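Local atomic coordinates of putative nucleotide sugar epimerase/ dehydratase (Bordetella bronchiseptica, PDB entry 2Q1S), a protein that binds NAD(H) in a Rossmann fold and probably acts as a nucleotide-sugar epimerase or dehydratase in lipopolysaccharide O-antigen biosynthesis. Residues T85-D89 with D90-A94. Sequence-based numbering, arbitrary orientation.
Sequences TSITD and DALLA. With NAI (1,4-dihydronicotinamide adenine dinucleotide), chain B.
A type I beta turn from Ser86 to Asp89 leads straight into helix 90-95, and Asp89 O accepts from Leu93 N in the first helical turn. Asp89 is the N-cap residue of the helix and closes the adenine-binding loop that follows strand 80-83 of the Rossmann fold. With CG anti to the backbone N (chi1 -178°), the Asp89 carboxylate folds over the helix start. Its OD2 takes the amide of Leu92 at 2.9 Å, on the anti side and 25° out of the carboxylate plane. A water joins the other oxygen, OD1, to Ala91 N.

Leu92, whose backbone amide is capped, also sends its side chain back to the loop. Its CD2 lies 3.9 Å from Thr85 CG2 and also approaches Ile87 CD1. The side chains of Ile87 and Leu93 cross at about a right angle, with CD1 of Ile87 4.2 Å from CD2 of Leu93. Val63 of strand 59-63 touches Ile87 and Leu92, while Leu133 of helix 128-137 also packs on Ile87. Lys132 forms a salt bridge with Asp90.

The turn reads the adenine edge of NADH. Ile87 N donates to N1A of the cofactor at 3.0 Å, nearly straight at 170°. Ser86 OG accepts from the cofactor's N6A and donates to Thr88 OG1, 2.8 Å away. Thr88 OG1 is also hydrogen-bonded to Glu124 OE2.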
loop_
_atom_site.group_PDB
_atom_site.type_symbol
_atom_site.label_atom_id
_atom_site.label_comp_id
_atom_site.label_asym_id
_atom_site.label_seq_id
_atom_site.Cartn_x
_atom_site.Cartn_y
_atom_site.Cartn_z
ATOM N N THR A 85 15.131 4.706 17.866
ATOM C CA THR A 85 14.373 5.711 17.190
ATOM C C THR A 85 13.635 5.007 16.062
ATOM O O THR A 85 14.147 4.074 15.433
ATOM C CB THR A 85 15.311 6.770 16.568
ATOM O OG1 THR A 85 16.100 7.391 17.599
ATOM C CG2 THR A 85 14.498 7.871 15.911
ATOM N N SER A 86 12.397 5.447 15.800
ATOM C CA SER A 86 11.687 4.976 14.598
ATOM C C SER A 86 12.377 5.392 13.284
ATOM O O SER A 86 12.804 6.536 13.166
ATOM C CB SER A 86 10.243 5.503 14.585
ATOM O OG SER A 86 9.614 5.175 13.347
ATOM N N ILE A 87 12.431 4.490 12.328
ATOM C CA ILE A 87 12.906 4.818 10.983
ATOM C C ILE A 87 12.034 5.841 10.260
ATOM O O ILE A 87 12.450 6.416 9.235
ATOM C CB ILE A 87 13.153 3.554 10.136
ATOM C CG1 ILE A 87 14.017 3.882 8.935
ATOM C CG2 ILE A 87 11.837 2.965 9.614
ATOM C CD1 ILE A 87 15.459 4.401 9.273
ATOM N N THR A 88 10.805 6.056 10.744
ATOM C CA THR A 88 9.981 7.157 10.187
ATOM C C THR A 88 10.297 8.540 10.730
ATOM O O THR A 88 9.712 9.550 10.311
ATOM C CB THR A 88 8.463 6.883 10.361
ATOM O OG1 THR A 88 8.150 6.966 11.764
ATOM C CG2 THR A 88 8.131 5.522 9.786
ATOM N N ASP A 89 11.210 8.614 11.691
ATOM C CA ASP A 89 11.523 9.911 12.284
ATOM C C ASP A 89 12.225 10.874 11.298
ATOM O O ASP A 89 13.268 10.551 10.733
ATOM C CB ASP A 89 12.359 9.723 13.563
ATOM C CG ASP A 89 12.664 11.040 14.249
ATOM O OD1 ASP A 89 11.751 11.629 14.871
ATOM O OD2 ASP A 89 13.805 11.525 14.117
ATOM N N ASP A 90 11.643 12.045 11.063
ATOM C CA ASP A 90 12.193 12.967 10.058
ATOM C C ASP A 90 13.626 13.414 10.356
ATOM O O ASP A 90 14.456 13.425 9.458
ATOM C CB ASP A 90 11.292 14.193 9.902
ATOM C CG ASP A 90 9.991 13.860 9.172
ATOM O OD1 ASP A 90 9.986 12.861 8.398
ATOM O OD2 ASP A 90 9.005 14.604 9.381
ATOM N N ALA A 91 13.901 13.760 11.602
ATOM C CA ALA A 91 15.260 14.167 11.978
ATOM C C ALA A 91 16.249 13.046 11.729
ATOM O O ALA A 91 17.330 13.267 11.139
ATOM C CB ALA A 91 15.290 14.567 13.435
ATOM N N LEU A 92 15.894 11.837 12.158
ATOM C CA LEU A 92 16.804 10.699 11.966
ATOM C C LEU A 92 17.089 10.508 10.487
ATOM O O LEU A 92 18.234 10.421 10.071
ATOM C CB LEU A 92 16.282 9.405 12.624
ATOM C CG LEU A 92 17.201 8.188 12.404
ATOM C CD1 LEU A 92 18.496 8.180 13.183
ATOM C CD2 LEU A 92 16.441 6.908 12.669
ATOM N N LEU A 93 16.034 10.451 9.675
ATOM C CA LEU A 93 16.187 10.308 8.255
ATOM C C LEU A 93 17.081 11.400 7.639
ATOM O O LEU A 93 17.975 11.082 6.858
ATOM C CB LEU A 93 14.810 10.242 7.582
ATOM C CG LEU A 93 14.034 8.927 7.768
ATOM C CD1 LEU A 93 12.528 9.215 7.496
ATOM C CD2 LEU A 93 14.563 7.740 6.936
ATOM N N ALA A 94 16.874 12.669 8.018
ATOM C CA ALA A 94 17.668 13.735 7.406
ATOM C C ALA A 94 19.142 13.640 7.838
ATOM O O ALA A 94 20.031 14.094 7.097
ATOM C CB ALA A 94 17.102 15.091 7.751
HETATM P PA NAI B . 10.402 -8.575 15.290
HETATM O O1A NAI B . 9.143 -7.922 15.734
HETATM O O2A NAI B . 11.273 -9.309 16.336
HETATM O O5B NAI B . 11.307 -7.603 14.502
HETATM C C5B NAI B . 10.880 -6.357 13.941
HETATM C C4B NAI B . 11.673 -5.201 14.528
HETATM O O4B NAI B . 11.185 -3.986 13.972
HETATM C C3B NAI B . 11.490 -5.115 16.066
HETATM O O3B NAI B . 12.776 -5.050 16.705
HETATM C C2B NAI B . 10.768 -3.787 16.245
HETATM O O2B NAI B . 11.044 -3.036 17.468
HETATM C C1B NAI B . 11.249 -2.999 15.025
HETATM N N9A NAI B . 10.427 -1.854 14.674
HETATM C C8A NAI B . 9.062 -1.769 14.717
HETATM N N7A NAI B . 8.686 -0.568 14.274
HETATM C C5A NAI B . 9.786 0.154 13.918
HETATM C C6A NAI B . 10.083 1.491 13.385
HETATM N N6A NAI B . 9.133 2.388 13.099
HETATM N N1A NAI B . 11.384 1.854 13.157
HETATM C C2A NAI B . 12.366 0.958 13.448
HETATM N N3A NAI B . 12.205 -0.286 13.929
HETATM C C4A NAI B . 10.931 -0.754 14.181
HETATM O O3 NAI B . 9.909 -9.642 14.206
HETATM P PN NAI B . 10.785 -10.597 13.224
HETATM O O1N NAI B . 10.168 -11.902 13.157
HETATM O O2N NAI B . 12.228 -10.369 13.596
HETATM O O5D NAI B . 10.580 -9.819 11.796
HETATM C C5D NAI B . 11.689 -9.300 11.041
HETATM C C4D NAI B . 11.199 -9.088 9.608
HETATM O O4D NAI B . 10.898 -10.341 9.040
HETATM C C3D NAI B . 9.875 -8.324 9.539
HETATM O O3D NAI B . 9.966 -7.415 8.435
HETATM C C2D NAI B . 8.846 -9.390 9.315
HETATM O O2D NAI B . 7.674 -8.863 8.637
HETATM C C1D NAI B . 9.585 -10.366 8.443
HETATM N N1N NAI B . 9.059 -11.705 8.485
HETATM C C2N NAI B . 9.223 -12.530 9.570
HETATM C C3N NAI B . 8.724 -13.830 9.566
HETATM C C7N NAI B . 8.881 -14.756 10.768
HETATM O O7N NAI B . 8.437 -15.888 10.686
HETATM N N7N NAI B . 9.539 -14.262 11.847
HETATM C C4N NAI B . 8.085 -14.343 8.405
HETATM C C5N NAI B . 7.967 -13.471 7.284
HETATM C C6N NAI B . 8.493 -12.182 7.346
HETATM O O HOH W 1 11.918 14.399 13.732
#